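Side-chain contact in benzoylformate decarboxylase (Mycobacterium smegmatis, PDB 4Q9D), which belongs to the thiamine pyrophosphate-dependent enzyme family and carries a bound magnesium ion in its C-terminal cofactor-binding domain: residues Ser357-Glu362 with Glu504-Leu509. Sequence-based numbering, arbitrary orientation.
Sequences SNAVYE and ESTDML
Leu509 reaches across from the first turn of helix 506-518 and lays its CD2 methyl against the backbone of Val360, 4.1 Å from Val360 CA. With CG anti to the backbone N (chi1 177°) and CD2 in turn anti to CA, the leucine is stretched out so that CD2 leads toward the opposing helix, where it also lies 4.3 Å from Val360 CG1. A branched apolar chain suits this buried place, since it can meet both the helix backbone and a neighbouring methyl without any polar group to satisfy. The compact apolar branches of Val360 suit a side chain that meets both Leu509 CD2 and Val527 of strand 523-528; Leu509 touches Val527 too, so both helices rest against the same strand at this point. The Val360 side chain lies about 11 Å from the bound magnesium ion.

One turn back, Thr506 CG2 meets Ala359 CB at 4.0 Å, methyl to methyl. Ala359 points toward the other helix, and its small side chain lets the backbones come close, with 7.2 Å between Ala359 CA and Thr506 CA. Threonine serves two neighbours: CG2 faces the apolar partner, while OG1 is hydrogen-bonded to the backbone N of Ser351, which satisfies the hydroxyl of this buried residue. Just before it, Ser505 caps the helix, its OG accepting from Met508 N at 3.0 Å.

No hydrogen bond joins the segments; the contact is apolar helix-helix packing on the parallel sheet of an alpha/beta thiamine pyrophosphate-binding domain.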
loop_
_atom_site.group_PDB
_atom_site.type_symbol
_atom_site.label_atom_id
_atom_site.label_comp_id
_atom_site.label_asym_id
_atom_site.label_seq_id
_atom_site.Cartn_x
_atom_site.Cartn_y
_atom_site.Cartn_z
ATOM N N SER B 357 -21.691 40.148 2.947
ATOM C CA SER B 357 -20.435 39.879 2.240
ATOM C C SER B 357 -20.332 40.728 0.959
ATOM O O SER B 357 -19.237 41.083 0.502
ATOM C CB SER B 357 -20.283 38.380 1.930
ATOM O OG SER B 357 -21.489 37.821 1.435
ATOM N N ASN B 358 -21.480 41.062 0.384
ATOM C CA ASN B 358 -21.506 41.950 -0.776
ATOM C C ASN B 358 -20.878 43.322 -0.456
ATOM O O ASN B 358 -20.085 43.855 -1.245
ATOM C CB ASN B 358 -22.946 42.074 -1.295
ATOM C CG ASN B 358 -23.041 42.924 -2.545
ATOM O OD1 ASN B 358 -22.445 42.597 -3.571
ATOM N ND2 ASN B 358 -23.786 44.031 -2.466
ATOM N N ALA B 359 -21.205 43.884 0.712
ATOM C CA ALA B 359 -20.575 45.128 1.161
ATOM C C ALA B 359 -19.068 44.963 1.293
ATOM O O ALA B 359 -18.308 45.815 0.853
ATOM C CB ALA B 359 -21.152 45.564 2.504
ATOM N N VAL B 360 -18.639 43.870 1.926
ATOM C CA VAL B 360 -17.217 43.639 2.195
ATOM C C VAL B 360 -16.402 43.599 0.916
ATOM O O VAL B 360 -15.355 44.227 0.826
ATOM C CB VAL B 360 -16.966 42.275 2.943
ATOM C CG1 VAL B 360 -15.462 42.002 3.070
ATOM C CG2 VAL B 360 -17.637 42.266 4.286
ATOM N N TYR B 361 -16.863 42.824 -0.069
ATOM C CA TYR B 361 -16.096 42.687 -1.311
ATOM C C TYR B 361 -16.086 43.955 -2.156
ATOM O O TYR B 361 -15.105 44.231 -2.843
ATOM C CB TYR B 361 -16.553 41.480 -2.128
ATOM C CG TYR B 361 -15.994 40.171 -1.607
ATOM C CD1 TYR B 361 -14.863 39.593 -2.181
ATOM C CD2 TYR B 361 -16.581 39.525 -0.517
ATOM C CE1 TYR B 361 -14.327 38.384 -1.672
ATOM C CE2 TYR B 361 -16.064 38.332 -0.015
ATOM C CZ TYR B 361 -14.947 37.764 -0.595
ATOM O OH TYR B 361 -14.481 36.572 -0.084
ATOM N N GLU B 362 -17.153 44.752 -2.086
ATOM C CA GLU B 362 -17.145 46.012 -2.848
ATOM C C GLU B 362 -16.158 46.965 -2.245
ATOM O O GLU B 362 -15.375 47.574 -2.956
ATOM C CB GLU B 362 -18.517 46.701 -2.908
ATOM C CG GLU B 362 -18.413 47.989 -3.752
ATOM C CD GLU B 362 -19.709 48.778 -3.840
ATOM O OE1 GLU B 362 -20.707 48.402 -3.167
ATOM O OE2 GLU B 362 -19.710 49.786 -4.578
ATOM N N GLU B 504 -16.120 48.057 12.277
ATOM C CA GLU B 504 -17.502 48.345 12.691
ATOM C C GLU B 504 -18.430 48.804 11.557
ATOM O O GLU B 504 -19.658 48.876 11.716
ATOM C CB GLU B 504 -17.489 49.397 13.802
ATOM C CG GLU B 504 -16.692 48.949 15.033
ATOM C CD GLU B 504 -16.272 50.092 15.967
ATOM O OE1 GLU B 504 -16.927 51.161 15.989
ATOM O OE2 GLU B 504 -15.268 49.910 16.691
ATOM N N SER B 505 -17.852 49.090 10.401
ATOM C CA SER B 505 -18.616 49.684 9.315
ATOM C C SER B 505 -17.820 49.585 8.039
ATOM O O SER B 505 -16.608 49.300 8.067
ATOM C CB SER B 505 -18.837 51.171 9.608
ATOM O OG SER B 505 -17.580 51.850 9.595
ATOM N N THR B 506 -18.476 49.877 6.922
ATOM C CA THR B 506 -17.767 49.956 5.655
ATOM C C THR B 506 -16.748 51.090 5.654
ATOM O O THR B 506 -15.677 50.957 5.044
ATOM C CB THR B 506 -18.735 50.079 4.466
ATOM O OG1 THR B 506 -19.644 51.166 4.694
ATOM C CG2 THR B 506 -19.522 48.786 4.300
ATOM N N ASP B 507 -17.047 52.199 6.335
ATOM C CA ASP B 507 -16.043 53.275 6.410
ATOM C C ASP B 507 -14.781 52.812 7.122
ATOM O O ASP B 507 -13.670 53.117 6.692
ATOM C CB ASP B 507 -16.545 54.501 7.174
ATOM C CG ASP B 507 -17.620 55.283 6.411
ATOM O OD1 ASP B 507 -17.527 55.412 5.168
ATOM O OD2 ASP B 507 -18.557 55.770 7.076
ATOM N N MET B 508 -14.967 52.161 8.261
ATOM C CA MET B 508 -13.825 51.693 9.056
ATOM C C MET B 508 -13.046 50.631 8.277
ATOM O O MET B 508 -11.816 50.664 8.232
ATOM C CB MET B 508 -14.296 51.151 10.396
ATOM C CG MET B 508 -13.144 50.936 11.349
ATOM S SD MET B 508 -13.684 50.424 12.970
ATOM C CE MET B 508 -12.130 49.705 13.571
ATOM N N LEU B 509 -13.770 49.727 7.621
ATOM C CA LEU B 509 -13.140 48.717 6.765
ATOM C C LEU B 509 -12.233 49.370 5.730
ATOM O O LEU B 509 -11.066 48.979 5.521
ATOM C CB LEU B 509 -14.210 47.836 6.083
ATOM C CG LEU B 509 -13.663 46.784 5.100
ATOM C CD1 LEU B 509 -12.630 45.858 5.788
ATOM C CD2 LEU B 509 -14.823 45.978 4.554
#